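PDB 2B33: protein synthesis inhibitor, putative from Thermotoga maritima, which belongs to the RutC (YjgF) family of trimeric proteins and is of unproven function, possibly a deaminase or an endoribonuclease. Local coordinates for residues D83-T88 against E132-K137. Residues are numbered along the deposited sequence; the frame is centred on the assembly and turned at random.
Sequences DVVKVT and EAIAVK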
loop_
_atom_site.group_PDB
_atom_site.type_symbol
_atom_site.label_atom_id
_atom_site.label_comp_id
_atom_site.label_asym_id
_atom_site.label_seq_id
_atom_site.Cartn_x
_atom_site.Cartn_y
_atom_site.Cartn_z
ATOM N N ASP A 83 -0.904 -1.409 18.456
ATOM C CA ASP A 83 -1.994 -0.869 17.638
ATOM C C ASP A 83 -1.793 -1.086 16.125
ATOM O O ASP A 83 -2.754 -0.990 15.361
ATOM C CB ASP A 83 -2.162 0.628 17.921
ATOM C CG ASP A 83 -2.548 0.908 19.357
ATOM O OD1 ASP A 83 -3.260 0.076 19.969
ATOM O OD2 ASP A 83 -2.166 1.980 19.867
ATOM N N VAL A 84 -0.568 -1.393 15.704
ATOM C CA VAL A 84 -0.263 -1.592 14.281
ATOM C C VAL A 84 -0.982 -2.831 13.747
ATOM O O VAL A 84 -0.861 -3.905 14.332
ATOM C CB VAL A 84 1.256 -1.710 14.030
ATOM C CG1 VAL A 84 1.559 -2.051 12.558
ATOM C CG2 VAL A 84 1.954 -0.399 14.401
ATOM N N VAL A 85 -1.725 -2.658 12.652
ATOM C CA VAL A 85 -2.512 -3.733 12.016
ATOM C C VAL A 85 -1.966 -4.203 10.676
ATOM O O VAL A 85 -2.165 -5.359 10.301
ATOM C CB VAL A 85 -4.003 -3.323 11.808
ATOM C CG1 VAL A 85 -4.669 -3.023 13.148
ATOM C CG2 VAL A 85 -4.164 -2.129 10.850
ATOM N N LYS A 86 -1.302 -3.302 9.952
ATOM C CA LYS A 86 -0.770 -3.594 8.642
ATOM C C LYS A 86 0.538 -2.854 8.456
ATOM O O LYS A 86 0.629 -1.659 8.765
ATOM C CB LYS A 86 -1.775 -3.175 7.569
ATOM C CG LYS A 86 -1.337 -3.399 6.118
ATOM C CD LYS A 86 -1.015 -4.850 5.798
ATOM C CE LYS A 86 -0.698 -5.030 4.325
ATOM N NZ LYS A 86 0.535 -4.334 3.955
ATOM N N VAL A 87 1.536 -3.573 7.952
ATOM C CA VAL A 87 2.865 -3.033 7.680
ATOM C C VAL A 87 3.235 -3.393 6.235
ATOM O O VAL A 87 2.781 -4.402 5.708
ATOM C CB VAL A 87 3.912 -3.625 8.672
ATOM C CG1 VAL A 87 5.289 -3.079 8.407
ATOM C CG2 VAL A 87 3.515 -3.324 10.132
ATOM N N THR A 88 4.016 -2.540 5.583
ATOM C CA THR A 88 4.521 -2.828 4.244
ATOM C C THR A 88 6.008 -2.501 4.264
ATOM O O THR A 88 6.385 -1.365 4.529
ATOM C CB THR A 88 3.794 -2.042 3.127
ATOM O OG1 THR A 88 2.408 -2.394 3.106
ATOM C CG2 THR A 88 4.370 -2.377 1.757
ATOM N N GLU A 132 6.372 1.426 6.041
ATOM C CA GLU A 132 5.193 2.234 6.330
ATOM C C GLU A 132 4.256 1.333 7.106
ATOM O O GLU A 132 4.465 0.122 7.159
ATOM C CB GLU A 132 4.501 2.723 5.054
ATOM C CG GLU A 132 3.912 1.620 4.180
ATOM C CD GLU A 132 3.158 2.132 2.972
ATOM O OE1 GLU A 132 3.192 3.345 2.678
ATOM O OE2 GLU A 132 2.514 1.297 2.312
ATOM N N ALA A 133 3.218 1.917 7.697
ATOM C CA ALA A 133 2.262 1.143 8.468
ATOM C C ALA A 133 0.935 1.866 8.687
ATOM O O ALA A 133 0.844 3.085 8.559
ATOM C CB ALA A 133 2.868 0.778 9.824
ATOM N N ILE A 134 -0.090 1.076 8.992
ATOM C CA ILE A 134 -1.407 1.584 9.374
ATOM C C ILE A 134 -1.621 0.988 10.753
ATOM O O ILE A 134 -1.273 -0.172 10.977
ATOM C CB ILE A 134 -2.556 1.159 8.418
ATOM C CG1 ILE A 134 -2.334 1.765 7.025
ATOM C CG2 ILE A 134 -3.918 1.638 8.974
ATOM C CD1 ILE A 134 -3.254 1.248 5.926
ATOM N N ALA A 135 -2.160 1.793 11.667
ATOM C CA ALA A 135 -2.440 1.375 13.035
ATOM C C ALA A 135 -3.868 1.756 13.389
ATOM O O ALA A 135 -4.408 2.723 12.853
ATOM C CB ALA A 135 -1.464 2.027 13.997
ATOM N N VAL A 136 -4.480 0.960 14.259
ATOM C CA VAL A 136 -5.842 1.190 14.742
ATOM C C VAL A 136 -5.837 0.806 16.216
ATOM O O VAL A 136 -5.244 -0.209 16.590
ATOM C CB VAL A 136 -6.890 0.329 13.995
ATOM C CG1 VAL A 136 -8.309 0.728 14.407
ATOM C CG2 VAL A 136 -6.734 0.451 12.474
ATOM N N LYS A 137 -6.496 1.606 17.048
ATOM C CA LYS A 137 -6.543 1.345 18.487
ATOM C C LYS A 137 -7.977 1.382 19.005
ATOM O O LYS A 137 -8.912 1.523 18.211
ATOM C CB LYS A 137 -5.627 2.322 19.237
ATOM C CG LYS A 137 -6.116 3.765 19.395
ATOM C CD LYS A 137 -5.086 4.650 20.112
ATOM C CE LYS A 137 -4.654 4.065 21.461
ATOM N NZ LYS A 137 -3.988 5.050 22.344
HETATM O O HOH W 1 0.702 -0.137 4.720
#
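Glu132 and Thr88 form a hydrogen-bonded antiparallel pair: Glu132 N donates to Thr88 O, and Thr88 N returns a bond to Glu132 O at 3.1 Å. Their side chains run alongside each other in the same direction, with Glu132 OE2 3.7 Å from Thr88 CB; a water bridges OE2, weakly, and Thr88 OG1. Glu132 OE1 makes a salt bridge with Lys86 NZ and a hydrogen bond with Ser116 OG, both of the third subunit. On the opposite face of the sheet, the methyl of Ala133 packs against Val84 CG1 (4.1 Å) and Val87 CG2, beneath Leu70 of helix 59-76. Ile134 sits at a classic beta bulge. Ile134 N donates to Lys86 O (2.8 Å, nearly straight), while Ile134 O accepts from two successive amides, Val85 N (3.0 Å) in the carbonyl plane and Lys86 N (3.3 Å) tilted 24° from it. The extra residue displaces the register by one, and Ala135 faces Val84, CB against CG2, on the face covered by Leu74. Val136 N donates to Asp83 O at 2.8 Å. Val136 CG2, set beside the backbone N and anti to the carbonyl carbon (chi1 -173°), lies 4.0 Å from Val85 CG2, where both valines also pack on the second subunit. At the strand's end the Asp83 carboxylate lies against Lys137 CB, but Asp83 OD2 accepts from Ser80 N and Lys137 NZ donates to Gly78 O. Backbone bonds thus join two neighbouring inner strands of the YjgF-like sheet, with helices covering Val84, Val87, Ala133 and Ala135. Lys86 NZ bonds to Val87 O and to Glu132 of the second subunit, so the Lys86 and Glu132 charges link subunits, probably helping to hold the trimer together.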